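Local coordinates for vivid PAS protein VVD (Neurospora crassa, PDB 3D72) that probably senses blue light through a flavin cofactor bound in a LOV-type PAS domain, light activation producing a rapidly exchanging dimer, at residues Y10-Y15 against I50-E55; V27-V32 against M144-E149; M130-V133 against E139-Y142. The protein carries 1 engineered substitution. All coordinates share one frame; numbering follows the deposited sequence.

How the contacts relate
All three contacts meet one antiparallel sheet, their centres each about 11 Å from the centre of the chain. Contacts 1 and 2 are mostly buried, apolar meetings of N-terminal elements with the sheet; neither has a hydrogen bond between its segments, and both also touch the second subunit. Contact 3 is partly buried, lies within a hairpin and depends on backbone hydrogen bonds. Contacts 2 and 3 share strand 140-146 and both touch the flavin, while contact 1 reaches the outermost strand 50-53. They interlock: Tyr15 of contact 1 packs on Met144 of contact 2 and on Val133 of contact 3, and Met144 pairs through its backbone with Ile131.

Contact 1 (Y10-Y15 against I50-E55); sequences YDIMGY and IVYASE
The aromatic ring of Tyr10 overlaps the side chain of Val51, one of whose methyls stands over a ring face. Val51 CG2 is 3.9 Å from the centroid of the Tyr10 ring, 22° off the normal, so the methyl sits toward the rim in a CH-pi contact. The two side chains cross at about a right angle, and the far end of the ring also rests on the branch point, with Tyr10 CZ 3.6 Å from Val51 CB. On the same residue, the carbonyl oxygen Val51 O comes within 3.4 Å of Tyr10 CE1. The phenol oxygen takes no hydrogen bond from the strand; its polar partner is the backbone N of Ala6.

One residue further along the strand, Tyr52 meets Ile12 more centrally. Ile12 CG1 lies 3.7 Å from the centroid of the Tyr52 ring and only 8° from the normal, while Ile12 CD1 reaches toward the rim, 3.7 Å from Tyr52 CD1. With CG anti to the backbone N (chi1 178°), Tyr52 swings its ring out from the strand to meet the isoleucine. Met1 of the second subunit packs on both Ile12 and Tyr52.

Asp11, the N-cap of helix 12-21, accepts from the backbone of the first turn, with Gly14 N 3.0 Å from Asp11 OD1, approaching from above the carboxylate plane. Val51 and Tyr52 both face Leu40 in a classic beta bulge, and both turn toward the helix start. With no hydrogen bond between the segments, their attachment rests on dispersion and CH-pi contacts, while Tyr10 OH is bonded to Ala6 N and Asp11 OD1 to Gly14 N, both away from the strand.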
loop_
_atom_site.group_PDB
_atom_site.type_symbol
_atom_site.label_atom_id
_atom_site.label_comp_id
_atom_site.label_asym_id
_atom_site.label_seq_id
_atom_site.Cartn_x
_atom_site.Cartn_y
_atom_site.Cartn_z
ATOM N N TYR A 10 7.466 -9.601 -7.832
ATOM C CA TYR A 10 6.599 -8.480 -8.154
ATOM C C TYR A 10 6.354 -7.458 -7.054
ATOM O O TYR A 10 6.337 -7.804 -5.885
ATOM C CB TYR A 10 5.261 -9.009 -8.670
ATOM C CG TYR A 10 5.427 -9.819 -9.928
ATOM C CD1 TYR A 10 5.708 -11.179 -9.869
ATOM C CD2 TYR A 10 5.402 -9.202 -11.178
ATOM C CE1 TYR A 10 5.973 -11.908 -11.037
ATOM C CE2 TYR A 10 5.663 -9.915 -12.347
ATOM C CZ TYR A 10 5.953 -11.267 -12.266
ATOM O OH TYR A 10 6.249 -11.968 -13.414
ATOM N N ASP A 11 6.158 -6.204 -7.453
ATOM C CA ASP A 11 5.908 -5.118 -6.506
ATOM C C ASP A 11 4.452 -5.107 -6.046
ATOM O O ASP A 11 3.737 -4.120 -6.249
ATOM C CB ASP A 11 6.244 -3.760 -7.134
ATOM C CG ASP A 11 6.331 -2.646 -6.100
ATOM O OD1 ASP A 11 6.195 -2.938 -4.888
ATOM O OD2 ASP A 11 6.543 -1.483 -6.503
ATOM N N ILE A 12 4.032 -6.194 -5.407
ATOM C CA ILE A 12 2.665 -6.311 -4.930
ATOM C C ILE A 12 2.292 -5.178 -3.977
ATOM O O ILE A 12 1.198 -4.620 -4.086
ATOM C CB ILE A 12 2.427 -7.674 -4.242
ATOM C CG1 ILE A 12 2.745 -8.811 -5.222
ATOM C CG2 ILE A 12 0.982 -7.765 -3.740
ATOM C CD1 ILE A 12 1.990 -8.735 -6.546
ATOM N N MET A 13 3.183 -4.818 -3.053
ATOM C CA MET A 13 2.856 -3.721 -2.129
ATOM C C MET A 13 2.664 -2.401 -2.865
ATOM O O MET A 13 1.696 -1.667 -2.605
ATOM C CB MET A 13 3.940 -3.557 -1.063
ATOM C CG MET A 13 4.022 -4.721 -0.108
ATOM S SD MET A 13 4.954 -4.299 1.382
ATOM C CE MET A 13 6.591 -4.478 0.795
ATOM N N GLY A 14 3.578 -2.100 -3.787
ATOM C CA GLY A 14 3.468 -0.864 -4.533
ATOM C C GLY A 14 2.179 -0.818 -5.327
ATOM O O GLY A 14 1.548 0.235 -5.430
ATOM N N TYR A 15 1.784 -1.961 -5.881
ATOM C CA TYR A 15 0.565 -2.022 -6.671
ATOM C C TYR A 15 -0.682 -1.870 -5.810
ATOM O O TYR A 15 -1.664 -1.273 -6.247
ATOM C CB TYR A 15 0.508 -3.321 -7.479
ATOM C CG TYR A 15 1.641 -3.456 -8.478
ATOM C CD1 TYR A 15 2.258 -2.328 -9.030
ATOM C CD2 TYR A 15 2.094 -4.711 -8.880
ATOM C CE1 TYR A 15 3.299 -2.449 -9.960
ATOM C CE2 TYR A 15 3.130 -4.842 -9.810
ATOM C CZ TYR A 15 3.726 -3.711 -10.342
ATOM O OH TYR A 15 4.754 -3.851 -11.248
ATOM N N ILE A 50 -1.263 -15.954 -14.572
ATOM C CA ILE A 50 -1.057 -15.597 -13.181
ATOM C C ILE A 50 0.449 -15.634 -12.951
ATOM O O ILE A 50 1.100 -16.638 -13.245
ATOM C CB ILE A 50 -1.711 -16.628 -12.228
ATOM C CG1 ILE A 50 -3.233 -16.613 -12.403
ATOM C CG2 ILE A 50 -1.324 -16.334 -10.797
ATOM C CD1 ILE A 50 -3.933 -17.770 -11.715
ATOM N N VAL A 51 1.007 -14.545 -12.443
ATOM C CA VAL A 51 2.447 -14.493 -12.181
ATOM C C VAL A 51 2.715 -14.353 -10.681
ATOM O O VAL A 51 3.857 -14.423 -10.228
ATOM C CB VAL A 51 3.145 -13.341 -12.972
ATOM C CG1 VAL A 51 3.095 -13.636 -14.463
ATOM C CG2 VAL A 51 2.480 -12.007 -12.683
ATOM N N TYR A 52 1.650 -14.142 -9.907
ATOM C CA TYR A 52 1.755 -14.050 -8.452
ATOM C C TYR A 52 0.432 -14.426 -7.808
ATOM O O TYR A 52 -0.617 -13.998 -8.270
ATOM C CB TYR A 52 2.125 -12.637 -7.988
ATOM C CG TYR A 52 2.198 -12.532 -6.479
ATOM C CD1 TYR A 52 1.075 -12.193 -5.719
ATOM C CD2 TYR A 52 3.373 -12.847 -5.807
ATOM C CE1 TYR A 52 1.129 -12.179 -4.325
ATOM C CE2 TYR A 52 3.434 -12.836 -4.421
ATOM C CZ TYR A 52 2.313 -12.505 -3.688
ATOM O OH TYR A 52 2.399 -12.519 -2.318
ATOM N N ALA A 53 0.492 -15.227 -6.746
ATOM C CA ALA A 53 -0.715 -15.631 -6.024
ATOM C C ALA A 53 -0.443 -15.537 -4.531
ATOM O O ALA A 53 0.565 -16.045 -4.038
ATOM C CB ALA A 53 -1.116 -17.058 -6.402
ATOM N N SER A 54 -1.335 -14.869 -3.805
ATOM C CA SER A 54 -1.148 -14.730 -2.366
ATOM C C SER A 54 -1.472 -16.041 -1.669
ATOM O O SER A 54 -2.209 -16.874 -2.198
ATOM C CB SER A 54 -2.037 -13.618 -1.799
ATOM O OG SER A 54 -3.371 -14.057 -1.637
ATOM N N GLU A 55 -0.923 -16.223 -0.477
ATOM C CA GLU A 55 -1.185 -17.445 0.258
ATOM C C GLU A 55 -2.669 -17.629 0.550
ATOM O O GLU A 55 -3.155 -18.752 0.597
ATOM C CB GLU A 55 -0.364 -17.462 1.546
ATOM C CG GLU A 55 1.126 -17.484 1.266
ATOM C CD GLU A 55 1.926 -18.167 2.355
ATOM O OE1 GLU A 55 3.144 -18.369 2.155
ATOM O OE2 GLU A 55 1.342 -18.500 3.411
#

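Contact 2 (V27-V32 against M144-E149); sequences VELGPV and MGFQCE. With FAD (flavin-adenine dinucleotide), chain C.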
loop_
_atom_site.group_PDB
_atom_site.type_symbol
_atom_site.label_atom_id
_atom_site.label_comp_id
_atom_site.label_asym_id
_atom_site.label_seq_id
_atom_site.Cartn_x
_atom_site.Cartn_y
_atom_site.Cartn_z
ATOM N N VAL A 27 -14.982 1.301 -8.820
ATOM C CA VAL A 27 -15.504 0.336 -7.876
ATOM C C VAL A 27 -14.756 0.536 -6.555
ATOM O O VAL A 27 -13.537 0.689 -6.543
ATOM C CB VAL A 27 -15.435 -1.118 -8.473
ATOM C CG1 VAL A 27 -15.659 -1.065 -9.986
ATOM C CG2 VAL A 27 -14.097 -1.777 -8.164
ATOM N N GLU A 28 -15.498 0.584 -5.451
ATOM C CA GLU A 28 -14.876 0.787 -4.145
ATOM C C GLU A 28 -14.431 -0.561 -3.614
ATOM O O GLU A 28 -15.209 -1.512 -3.578
ATOM C CB GLU A 28 -15.850 1.426 -3.155
ATOM C CG GLU A 28 -16.616 2.628 -3.683
ATOM C CD GLU A 28 -17.999 2.253 -4.178
ATOM O OE1 GLU A 28 -18.603 1.329 -3.591
ATOM O OE2 GLU A 28 -18.485 2.883 -5.144
ATOM N N LEU A 29 -13.179 -0.633 -3.193
ATOM C CA LEU A 29 -12.628 -1.875 -2.689
ATOM C C LEU A 29 -12.380 -1.786 -1.196
ATOM O O LEU A 29 -12.372 -2.800 -0.499
ATOM C CB LEU A 29 -11.316 -2.161 -3.421
ATOM C CG LEU A 29 -10.866 -3.597 -3.674
ATOM C CD1 LEU A 29 -11.953 -4.384 -4.387
ATOM C CD2 LEU A 29 -9.593 -3.545 -4.516
ATOM N N GLY A 30 -12.193 -0.564 -0.709
ATOM C CA GLY A 30 -11.903 -0.371 0.696
ATOM C C GLY A 30 -10.432 -0.703 0.879
ATOM O O GLY A 30 -9.762 -1.048 -0.095
ATOM N N PRO A 31 -9.891 -0.614 2.099
ATOM C CA PRO A 31 -8.470 -0.937 2.271
ATOM C C PRO A 31 -8.142 -2.397 1.962
ATOM O O PRO A 31 -8.909 -3.300 2.291
ATOM C CB PRO A 31 -8.205 -0.571 3.733
ATOM C CG PRO A 31 -9.560 -0.710 4.381
ATOM C CD PRO A 31 -10.494 -0.148 3.358
ATOM N N VAL A 32 -7.005 -2.615 1.308
ATOM C CA VAL A 32 -6.565 -3.963 0.975
ATOM C C VAL A 32 -5.084 -4.076 1.288
ATOM O O VAL A 32 -4.374 -3.072 1.286
ATOM C CB VAL A 32 -6.772 -4.286 -0.526
ATOM C CG1 VAL A 32 -8.243 -4.589 -0.805
ATOM C CG2 VAL A 32 -6.298 -3.122 -1.380
ATOM N N MET A 144 -4.632 -6.828 -11.151
ATOM C CA MET A 144 -4.654 -7.417 -9.820
ATOM C C MET A 144 -6.080 -7.862 -9.534
ATOM O O MET A 144 -7.031 -7.082 -9.688
ATOM C CB MET A 144 -4.204 -6.425 -8.738
ATOM C CG MET A 144 -4.155 -7.058 -7.328
ATOM S SD MET A 144 -3.206 -6.154 -6.057
ATOM C CE MET A 144 -1.504 -6.306 -6.751
ATOM N N GLY A 145 -6.219 -9.124 -9.154
ATOM C CA GLY A 145 -7.529 -9.663 -8.840
ATOM C C GLY A 145 -7.662 -9.954 -7.362
ATOM O O GLY A 145 -6.723 -10.404 -6.719
ATOM N N PHE A 146 -8.851 -9.681 -6.828
ATOM C CA PHE A 146 -9.172 -9.905 -5.428
ATOM C C PHE A 146 -10.317 -10.908 -5.411
ATOM O O PHE A 146 -11.302 -10.721 -6.123
ATOM C CB PHE A 146 -9.616 -8.584 -4.794
ATOM C CG PHE A 146 -8.553 -7.526 -4.816
ATOM C CD1 PHE A 146 -7.642 -7.419 -3.773
ATOM C CD2 PHE A 146 -8.447 -6.651 -5.891
ATOM C CE1 PHE A 146 -6.636 -6.449 -3.797
ATOM C CE2 PHE A 146 -7.443 -5.673 -5.927
ATOM C CZ PHE A 146 -6.539 -5.575 -4.877
ATOM N N GLN A 147 -10.171 -11.974 -4.634
ATOM C CA GLN A 147 -11.205 -13.009 -4.548
ATOM C C GLN A 147 -11.833 -13.064 -3.171
ATOM O O GLN A 147 -11.188 -12.781 -2.166
ATOM C CB GLN A 147 -10.628 -14.388 -4.869
ATOM C CG GLN A 147 -10.117 -14.571 -6.285
ATOM C CD GLN A 147 -8.799 -13.880 -6.535
ATOM O OE1 GLN A 147 -8.017 -13.670 -5.612
ATOM N NE2 GLN A 147 -8.539 -13.537 -7.792
ATOM N N CYS A 148 -13.096 -13.466 -3.131
ATOM C CA CYS A 148 -13.831 -13.553 -1.880
ATOM C C CYS A 148 -14.843 -14.676 -1.987
ATOM O O CYS A 148 -15.680 -14.684 -2.886
ATOM C CB CYS A 148 -14.545 -12.227 -1.597
ATOM S SG CYS A 148 -15.659 -12.228 -0.159
ATOM N N GLU A 149 -14.751 -15.631 -1.073
ATOM C CA GLU A 149 -15.677 -16.746 -1.074
ATOM C C GLU A 149 -16.982 -16.259 -0.452
ATOM O O GLU A 149 -16.944 -15.767 0.699
ATOM C CB GLU A 149 -15.095 -17.906 -0.269
ATOM C CG GLU A 149 -15.607 -19.255 -0.707
ATOM C CD GLU A 149 -15.144 -20.374 0.194
ATOM O OE1 GLU A 149 -13.960 -20.370 0.588
ATOM O OE2 GLU A 149 -15.970 -21.262 0.497
ATOM O OXT GLU A 149 -18.030 -16.366 -1.126
HETATM P PA FAD C . -13.607 -16.621 -23.230
HETATM O O1A FAD C . -12.870 -17.901 -23.047
HETATM O O2A FAD C . -13.490 -15.942 -24.542
HETATM O O5B FAD C . -15.133 -16.883 -22.882
HETATM C C5B FAD C . -16.158 -15.873 -22.972
HETATM C C4B FAD C . -17.506 -16.574 -22.824
HETATM O O4B FAD C . -18.520 -15.566 -22.984
HETATM C C3B FAD C . -17.788 -17.686 -23.856
HETATM O O3B FAD C . -18.145 -18.924 -23.295
HETATM C C2B FAD C . -18.866 -17.121 -24.772
HETATM O O2B FAD C . -19.855 -18.004 -25.236
HETATM C C1B FAD C . -19.444 -15.916 -24.024
HETATM N N9A FAD C . -19.601 -14.726 -24.838
HETATM C C8A FAD C . -18.633 -14.031 -25.507
HETATM N N7A FAD C . -19.076 -12.993 -26.178
HETATM C C5A FAD C . -20.442 -13.023 -25.955
HETATM C C6A FAD C . -21.504 -12.159 -26.402
HETATM N N6A FAD C . -21.272 -11.114 -27.202
HETATM N N1A FAD C . -22.777 -12.445 -26.003
HETATM C C2A FAD C . -22.979 -13.518 -25.191
HETATM N N3A FAD C . -22.065 -14.389 -24.703
HETATM C C4A FAD C . -20.776 -14.063 -25.153
HETATM N N1 FAD C . -11.878 -16.000 -13.316
HETATM C C2 FAD C . -12.407 -16.829 -12.380
HETATM O O2 FAD C . -13.303 -17.650 -12.647
HETATM N N3 FAD C . -11.949 -16.755 -11.055
HETATM C C4 FAD C . -10.947 -15.896 -10.601
HETATM O O4 FAD C . -10.619 -15.902 -9.392
HETATM C C4X FAD C . -10.412 -15.029 -11.577
HETATM N N5 FAD C . -9.388 -14.139 -11.203
HETATM C C5X FAD C . -8.871 -13.306 -12.179
HETATM C C6 FAD C . -7.831 -12.394 -11.820
HETATM C C7 FAD C . -7.247 -11.563 -12.746
HETATM C C7M FAD C . -6.154 -10.606 -12.250
HETATM C C8 FAD C . -7.631 -11.624 -14.108
HETATM C C8M FAD C . -7.010 -10.754 -15.182
HETATM C C9 FAD C . -8.684 -12.532 -14.493
HETATM C C9A FAD C . -9.305 -13.379 -13.560
HETATM N N10 FAD C . -10.375 -14.302 -13.904
HETATM C C10 FAD C . -10.876 -15.139 -12.931
HETATM C "C1'" FAD C . -10.944 -14.392 -15.278
HETATM C "C2'" FAD C . -10.308 -15.267 -16.330
HETATM O "O2'" FAD C . -8.885 -15.207 -16.178
HETATM C "C3'" FAD C . -10.810 -14.770 -17.706
HETATM O "O3'" FAD C . -10.401 -13.414 -17.878
HETATM C "C4'" FAD C . -12.368 -14.842 -17.844
HETATM O "O4'" FAD C . -12.777 -16.196 -17.804
HETATM C "C5'" FAD C . -12.888 -14.183 -19.132
HETATM O "O5'" FAD C . -11.952 -14.323 -20.213
HETATM P P FAD C . -11.854 -15.633 -21.104
HETATM O O1P FAD C . -10.572 -15.543 -21.808
HETATM O O2P FAD C . -12.058 -16.846 -20.274
HETATM O O3P FAD C . -13.038 -15.565 -22.184
#
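Leu29 drives one methyl onto the face of the Phe146 ring, the tight part of this contact. Leu29 CD2 lies 3.6 Å from the centroid of the Phe146 ring and 24° off the normal, which places it over the face but toward the rim. Leu29 CD2 comes closest to Phe146 CE2, at 3.3 Å, a close approach for two carbons. The ring reaches the loop because CG is anti to the carbonyl carbon (chi1 -62°), beside the backbone N.

Val32 touches the same ring more lightly. Val32 CG1 stands 3.9 Å from Phe146 CE1, approaching obliquely, and the two side chains cross at about a right angle. The backbone of this packed residue also links to the second subunit, Val32 O accepting a hydrogen bond from Asn21 of that chain. Beyond these two hydrophobic residues the loop opens outward: Glu28, Gly30 and Pro31 are exposed, as are Cys148 and Glu149 on the other segment. Even on this looser side there is an anchor, since Glu149 forms a salt bridge with Lys118.

Across the strand the surroundings change. Gly145 belongs to the flavin pocket, and Gly145 N lies 3.4 Å from FAD C7M, so the dimethyl end of the isoalloxazine comes right up to the main chain. Gln147 reaches the other end of the ring system, with Gln147 CG 3.4 Å from FAD O4. Phe146, between these two flavin neighbours, is directed to the opposite face and into the loop. Flavin on one face of the sheet is the LOV-type PAS feature; here the other face is covered by the protein's N-terminal loop and helix.

Contact 3 (M130-V133 against E139-Y142); sequences MIPV and EYRY. With FAD (flavin-adenine dinucleotide), chain C.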
loop_
_atom_site.group_PDB
_atom_site.type_symbol
_atom_site.label_atom_id
_atom_site.label_comp_id
_atom_site.label_asym_id
_atom_site.label_seq_id
_atom_site.Cartn_x
_atom_site.Cartn_y
_atom_site.Cartn_z
ATOM N N MET A 130 -11.331 -7.021 -10.342
ATOM C CA MET A 130 -10.074 -6.933 -11.099
ATOM C C MET A 130 -9.785 -5.478 -11.416
ATOM O O MET A 130 -10.638 -4.767 -11.956
ATOM C CB MET A 130 -10.175 -7.740 -12.390
ATOM C CG MET A 130 -10.200 -9.243 -12.174
ATOM S SD MET A 130 -10.673 -10.158 -13.656
ATOM C CE MET A 130 -12.424 -9.846 -13.746
ATOM N N ILE A 131 -8.575 -5.038 -11.078
ATOM C CA ILE A 131 -8.163 -3.656 -11.287
ATOM C C ILE A 131 -6.862 -3.618 -12.077
ATOM O O ILE A 131 -5.887 -4.247 -11.668
ATOM C CB ILE A 131 -7.896 -2.956 -9.929
ATOM C CG1 ILE A 131 -9.095 -3.147 -8.987
ATOM C CG2 ILE A 131 -7.618 -1.481 -10.149
ATOM C CD1 ILE A 131 -10.362 -2.465 -9.453
ATOM N N PRO A 132 -6.832 -2.904 -13.221
ATOM C CA PRO A 132 -5.582 -2.853 -13.986
ATOM C C PRO A 132 -4.521 -2.094 -13.207
ATOM O O PRO A 132 -4.828 -1.146 -12.485
ATOM C CB PRO A 132 -5.983 -2.124 -15.261
ATOM C CG PRO A 132 -7.041 -1.193 -14.781
ATOM C CD PRO A 132 -7.864 -2.077 -13.868
ATOM N N VAL A 133 -3.271 -2.508 -13.397
ATOM C CA VAL A 133 -2.127 -1.943 -12.702
ATOM C C VAL A 133 -1.018 -1.447 -13.639
ATOM O O VAL A 133 -0.653 -2.126 -14.604
ATOM C CB VAL A 133 -1.549 -3.021 -11.741
ATOM C CG1 VAL A 133 -0.313 -2.513 -11.039
ATOM C CG2 VAL A 133 -2.615 -3.415 -10.726
ATOM N N GLU A 139 2.424 2.563 -17.922
ATOM C CA GLU A 139 1.330 2.018 -18.713
ATOM C C GLU A 139 0.781 0.755 -18.053
ATOM O O GLU A 139 1.470 0.115 -17.263
ATOM C CB GLU A 139 1.808 1.726 -20.137
ATOM C CG GLU A 139 2.100 2.996 -20.930
ATOM C CD GLU A 139 2.492 2.728 -22.370
ATOM O OE1 GLU A 139 2.414 3.667 -23.188
ATOM O OE2 GLU A 139 2.887 1.586 -22.686
ATOM N N TYR A 140 -0.464 0.404 -18.357
ATOM C CA TYR A 140 -1.061 -0.794 -17.769
ATOM C C TYR A 140 -0.330 -2.040 -18.247
ATOM O O TYR A 140 -0.242 -2.296 -19.453
ATOM C CB TYR A 140 -2.545 -0.877 -18.127
ATOM C CG TYR A 140 -3.394 0.127 -17.377
ATOM C CD1 TYR A 140 -3.383 0.172 -15.984
ATOM C CD2 TYR A 140 -4.219 1.020 -18.056
ATOM C CE1 TYR A 140 -4.174 1.077 -15.282
ATOM C CE2 TYR A 140 -5.013 1.934 -17.363
ATOM C CZ TYR A 140 -4.984 1.955 -15.978
ATOM O OH TYR A 140 -5.756 2.857 -15.283
ATOM N N ARG A 141 0.190 -2.817 -17.299
ATOM C CA ARG A 141 0.949 -4.031 -17.614
ATOM C C ARG A 141 0.363 -5.269 -16.934
ATOM O O ARG A 141 0.392 -6.376 -17.481
ATOM C CB ARG A 141 2.410 -3.838 -17.178
ATOM C CG ARG A 141 3.292 -5.099 -17.185
ATOM C CD ARG A 141 3.432 -5.671 -18.579
ATOM N NE ARG A 141 4.132 -6.957 -18.577
ATOM C CZ ARG A 141 5.453 -7.113 -18.623
ATOM N NH1 ARG A 141 5.971 -8.335 -18.607
ATOM N NH2 ARG A 141 6.262 -6.062 -18.698
ATOM N N TYR A 142 -0.183 -5.073 -15.740
ATOM C CA TYR A 142 -0.748 -6.186 -14.991
ATOM C C TYR A 142 -2.186 -5.930 -14.598
ATOM O O TYR A 142 -2.712 -4.841 -14.774
ATOM C CB TYR A 142 0.034 -6.410 -13.695
ATOM C CG TYR A 142 1.501 -6.652 -13.891
ATOM C CD1 TYR A 142 2.439 -5.662 -13.615
ATOM C CD2 TYR A 142 1.951 -7.873 -14.369
ATOM C CE1 TYR A 142 3.803 -5.887 -13.817
ATOM C CE2 TYR A 142 3.307 -8.108 -14.579
ATOM C CZ TYR A 142 4.220 -7.114 -14.302
ATOM O OH TYR A 142 5.551 -7.346 -14.544
HETATM P PA FAD C . -13.607 -16.621 -23.230
HETATM O O1A FAD C . -12.870 -17.901 -23.047
HETATM O O2A FAD C . -13.490 -15.942 -24.542
HETATM O O5B FAD C . -15.133 -16.883 -22.882
HETATM C C5B FAD C . -16.158 -15.873 -22.972
HETATM C C4B FAD C . -17.506 -16.574 -22.824
HETATM O O4B FAD C . -18.520 -15.566 -22.984
HETATM C C3B FAD C . -17.788 -17.686 -23.856
HETATM O O3B FAD C . -18.145 -18.924 -23.295
HETATM C C2B FAD C . -18.866 -17.121 -24.772
HETATM O O2B FAD C . -19.855 -18.004 -25.236
HETATM C C1B FAD C . -19.444 -15.916 -24.024
HETATM N N9A FAD C . -19.601 -14.726 -24.838
HETATM C C8A FAD C . -18.633 -14.031 -25.507
HETATM N N7A FAD C . -19.076 -12.993 -26.178
HETATM C C5A FAD C . -20.442 -13.023 -25.955
HETATM C C6A FAD C . -21.504 -12.159 -26.402
HETATM N N6A FAD C . -21.272 -11.114 -27.202
HETATM N N1A FAD C . -22.777 -12.445 -26.003
HETATM C C2A FAD C . -22.979 -13.518 -25.191
HETATM N N3A FAD C . -22.065 -14.389 -24.703
HETATM C C4A FAD C . -20.776 -14.063 -25.153
HETATM N N1 FAD C . -11.878 -16.000 -13.316
HETATM C C2 FAD C . -12.407 -16.829 -12.380
HETATM O O2 FAD C . -13.303 -17.650 -12.647
HETATM N N3 FAD C . -11.949 -16.755 -11.055
HETATM C C4 FAD C . -10.947 -15.896 -10.601
HETATM O O4 FAD C . -10.619 -15.902 -9.392
HETATM C C4X FAD C . -10.412 -15.029 -11.577
HETATM N N5 FAD C . -9.388 -14.139 -11.203
HETATM C C5X FAD C . -8.871 -13.306 -12.179
HETATM C C6 FAD C . -7.831 -12.394 -11.820
HETATM C C7 FAD C . -7.247 -11.563 -12.746
HETATM C C7M FAD C . -6.154 -10.606 -12.250
HETATM C C8 FAD C . -7.631 -11.624 -14.108
HETATM C C8M FAD C . -7.010 -10.754 -15.182
HETATM C C9 FAD C . -8.684 -12.532 -14.493
HETATM C C9A FAD C . -9.305 -13.379 -13.560
HETATM N N10 FAD C . -10.375 -14.302 -13.904
HETATM C C10 FAD C . -10.876 -15.139 -12.931
HETATM C "C1'" FAD C . -10.944 -14.392 -15.278
HETATM C "C2'" FAD C . -10.308 -15.267 -16.330
HETATM O "O2'" FAD C . -8.885 -15.207 -16.178
HETATM C "C3'" FAD C . -10.810 -14.770 -17.706
HETATM O "O3'" FAD C . -10.401 -13.414 -17.878
HETATM C "C4'" FAD C . -12.368 -14.842 -17.844
HETATM O "O4'" FAD C . -12.777 -16.196 -17.804
HETATM C "C5'" FAD C . -12.888 -14.183 -19.132
HETATM O "O5'" FAD C . -11.952 -14.323 -20.213
HETATM P P FAD C . -11.854 -15.633 -21.104
HETATM O O1P FAD C . -10.572 -15.543 -21.808
HETATM O O2P FAD C . -12.058 -16.846 -20.274
HETATM O O3P FAD C . -13.038 -15.565 -22.184
#
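Val133 and Tyr142 form an antiparallel hydrogen-bonded pair that is distorted by a classic beta bulge, since Arg141 and Tyr142 both face Val133. Val133 N donates to Tyr142 O at 2.8 Å, the donor lying 40° out of the carbonyl plane. In the other direction Val133 O is gripped twice: Arg141 N lies 2.9 Å away with an N-H...O angle of 166°. The bond from Tyr142 N to Val133 O is longer, at 3.2 Å, but equally straight (169°). A third, weaker approach is that of Tyr140 CA, which makes a C-H...O contact with Val133 O at 3.5 Å. Tyr142 O, besides its bond from Val133 N, lies 3.6 Å from Pro132 CA in another C-H...O contact.

Pro132 has no N-H to offer and contributes by packing instead. Pro132 CB sits over one face of the Tyr140 ring, toward the rim, 3.5 Å from Tyr140 CD1. The two side chains lie alongside each other and point the same way. Tyr140 also has a cation-pi partner in Arg134. The charge of Arg141 is directed away from this pair: NE forms a salt bridge with Asp42, while Arg141 CG lies over a face of the Tyr142 ring.

At the inner end Met130 enters the flavin pocket, Met130 SD lying 3.2 Å from FAD C9, and touches helix 94-106 through Met100 and Ile104. Val133, on the opposite face of the sheet, packs under helix 12-21 at Gln18 and Ile19. The hairpin of strands 123-134 and 140-146 thus lies between two helices, with Tyr142 continuing the packing onto strand 38-42 at Leu40.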